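Side-chain contact in peptidoglycan-N-acetylmuramic acid deacetylase PdaA (Bacillus subtilis, PDB 1NY1), which removes the acetyl group from N-acetylmuramic acid residues of peptidoglycan, a step toward the muramic delta-lactam of the spore cortex: residues T73-G78 and Y138-R143. Residues are numbered along the deposited sequence; the frame is centred on the assembly and turned at random.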
loop_
_atom_site.group_PDB
_atom_site.type_symbol
_atom_site.label_atom_id
_atom_site.label_comp_id
_atom_site.label_asym_id
_atom_site.label_seq_id
_atom_site.Cartn_x
_atom_site.Cartn_y
_atom_site.Cartn_z
ATOM N N THR A 73 -4.972 3.234 2.833
ATOM C CA THR A 73 -4.559 3.711 1.521
ATOM C C THR A 73 -4.649 2.472 0.641
ATOM O O THR A 73 -3.986 1.462 0.900
ATOM C CB THR A 73 -3.119 4.276 1.547
ATOM O OG1 THR A 73 -3.060 5.399 2.441
ATOM C CG2 THR A 73 -2.695 4.733 0.157
ATOM N N PHE A 74 -5.509 2.541 -0.372
ATOM C CA PHE A 74 -5.729 1.416 -1.277
ATOM C C PHE A 74 -5.130 1.675 -2.649
ATOM O O PHE A 74 -5.555 2.590 -3.356
ATOM C CB PHE A 74 -7.233 1.149 -1.435
ATOM C CG PHE A 74 -7.934 0.797 -0.151
ATOM C CD1 PHE A 74 -8.318 1.791 0.749
ATOM C CD2 PHE A 74 -8.211 -0.530 0.158
ATOM C CE1 PHE A 74 -8.974 1.464 1.944
ATOM C CE2 PHE A 74 -8.863 -0.872 1.346
ATOM C CZ PHE A 74 -9.245 0.129 2.239
ATOM N N PHE A 75 -4.136 0.873 -3.015
ATOM C CA PHE A 75 -3.504 1.006 -4.314
ATOM C C PHE A 75 -4.291 0.122 -5.270
ATOM O O PHE A 75 -4.256 -1.108 -5.178
ATOM C CB PHE A 75 -2.032 0.596 -4.237
ATOM C CG PHE A 75 -1.191 1.543 -3.429
ATOM C CD1 PHE A 75 -1.125 1.437 -2.039
ATOM C CD2 PHE A 75 -0.499 2.579 -4.056
ATOM C CE1 PHE A 75 -0.380 2.352 -1.290
ATOM C CE2 PHE A 75 0.243 3.496 -3.320
ATOM C CZ PHE A 75 0.306 3.386 -1.927
ATOM N N VAL A 76 -5.021 0.759 -6.183
ATOM C CA VAL A 76 -5.873 0.036 -7.122
ATOM C C VAL A 76 -5.366 -0.026 -8.559
ATOM O O VAL A 76 -4.615 0.840 -9.006
ATOM C CB VAL A 76 -7.296 0.657 -7.119
ATOM C CG1 VAL A 76 -7.873 0.616 -5.706
ATOM C CG2 VAL A 76 -7.244 2.104 -7.616
ATOM N N THR A 77 -5.775 -1.073 -9.271
ATOM C CA THR A 77 -5.403 -1.252 -10.671
ATOM C C THR A 77 -6.587 -0.843 -11.529
ATOM O O THR A 77 -7.700 -0.686 -11.027
ATOM C CB THR A 77 -5.074 -2.733 -11.005
ATOM O OG1 THR A 77 -6.259 -3.529 -10.858
ATOM C CG2 THR A 77 -3.987 -3.260 -10.090
ATOM N N GLY A 78 -6.346 -0.680 -12.825
ATOM C CA GLY A 78 -7.420 -0.303 -13.722
ATOM C C GLY A 78 -8.586 -1.274 -13.638
ATOM O O GLY A 78 -9.745 -0.865 -13.568
ATOM N N TYR A 138 0.195 8.840 -5.253
ATOM C CA TYR A 138 0.959 7.770 -4.620
ATOM C C TYR A 138 1.017 6.591 -5.563
ATOM O O TYR A 138 0.030 6.261 -6.216
ATOM C CB TYR A 138 0.296 7.323 -3.325
ATOM C CG TYR A 138 0.319 8.383 -2.268
ATOM C CD1 TYR A 138 1.531 8.902 -1.813
ATOM C CD2 TYR A 138 -0.864 8.898 -1.746
ATOM C CE1 TYR A 138 1.564 9.912 -0.863
ATOM C CE2 TYR A 138 -0.841 9.906 -0.793
ATOM C CZ TYR A 138 0.377 10.410 -0.359
ATOM O OH TYR A 138 0.413 11.419 0.573
ATOM N N LEU A 139 2.172 5.945 -5.621
ATOM C CA LEU A 139 2.335 4.809 -6.499
ATOM C C LEU A 139 3.002 3.629 -5.834
ATOM O O LEU A 139 3.877 3.781 -4.983
ATOM C CB LEU A 139 3.166 5.208 -7.719
ATOM C CG LEU A 139 3.677 4.054 -8.590
ATOM C CD1 LEU A 139 2.499 3.322 -9.215
ATOM C CD2 LEU A 139 4.606 4.593 -9.666
ATOM N N ARG A 140 2.567 2.443 -6.226
ATOM C CA ARG A 140 3.176 1.224 -5.741
ATOM C C ARG A 140 3.445 0.436 -7.011
ATOM O O ARG A 140 2.517 0.043 -7.719
ATOM C CB ARG A 140 2.246 0.456 -4.813
ATOM C CG ARG A 140 2.906 -0.811 -4.301
ATOM C CD ARG A 140 2.259 -1.307 -3.037
ATOM N NE ARG A 140 2.654 -0.536 -1.864
ATOM C CZ ARG A 140 1.966 -0.538 -0.728
ATOM N NH1 ARG A 140 0.857 -1.261 -0.638
ATOM N NH2 ARG A 140 2.393 0.157 0.316
ATOM N N PRO A 141 4.727 0.233 -7.341
ATOM C CA PRO A 141 5.084 -0.510 -8.551
ATOM C C PRO A 141 4.463 -1.901 -8.625
ATOM O O PRO A 141 4.487 -2.660 -7.654
ATOM C CB PRO A 141 6.604 -0.562 -8.479
ATOM C CG PRO A 141 6.941 0.741 -7.837
ATOM C CD PRO A 141 5.925 0.816 -6.713
ATOM N N PRO A 142 3.890 -2.252 -9.782
ATOM C CA PRO A 142 3.283 -3.576 -9.923
ATOM C C PRO A 142 4.279 -4.676 -9.539
ATOM O O PRO A 142 5.419 -4.681 -10.006
ATOM C CB PRO A 142 2.910 -3.623 -11.401
ATOM C CG PRO A 142 2.575 -2.193 -11.703
ATOM C CD PRO A 142 3.684 -1.441 -10.997
ATOM N N ARG A 143 3.844 -5.588 -8.675
ATOM C CA ARG A 143 4.666 -6.707 -8.219
ATOM C C ARG A 143 5.947 -6.260 -7.509
ATOM O O ARG A 143 6.895 -7.037 -7.356
ATOM C CB ARG A 143 5.004 -7.613 -9.409
ATOM C CG ARG A 143 5.226 -9.076 -9.048
ATOM C CD ARG A 143 5.287 -9.948 -10.300
ATOM N NE ARG A 143 5.493 -11.366 -10.001
ATOM C CZ ARG A 143 4.620 -12.140 -9.361
ATOM N NH1 ARG A 143 3.466 -11.637 -8.941
ATOM N NH2 ARG A 143 4.897 -13.421 -9.153
#
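Phe-75 packs one face of its ring against the side chain of Arg-140 inside the beta/alpha barrel of the NodB-type polysaccharide deacetylases, where strand 73-76 faces strand 138-139 across the interior. The backbones stay well apart, Phe-75 CA lying 6.8 Å from Arg-140 CA; the ring of Phe-75 spans the interval, and its CE2 reaches the backbone carbonyl carbon, Leu-139 C, at 3.7 Å. Two parts of the arginine meet the ring. Arg-140 CB sits over the face, 4.0 Å from the ring centroid of Phe-75 and 28° off the normal, a CH-pi contact. Arg-140 CG is anti to the backbone N, and the bend at chi3 (-77°) brings the guanidinium back over the same ring. The result is an off-centre cation-pi pair, with Arg-140 CZ 4.3 Å from the Phe-75 centroid and the two planes 30° apart. Outside the pair, all three guanidinium nitrogens are bonded: NH1 forms a salt bridge to OD1 of Asp-50, the proton acceptor by similarity, and a hydrogen bond to Thr-48 OG1, while NE and NH2 reach Val-162 O and Phe-163 O. With an alanine at Phe-75, the guanidinium would probably lose the aromatic face beside it, and a gap is likely to open next to Asp-50 and the metal-binding His-101. Packing slackens toward the start of both segments, where Thr-73 CG2 stays 4.9 Å from Tyr-138 CD2. Tyr-138 gives the ring little more than its first side-chain carbon, its hydroxyl bonding instead to Asp-227. There, Tyr-138 CB rests 3.8 Å from Phe-75 CE2.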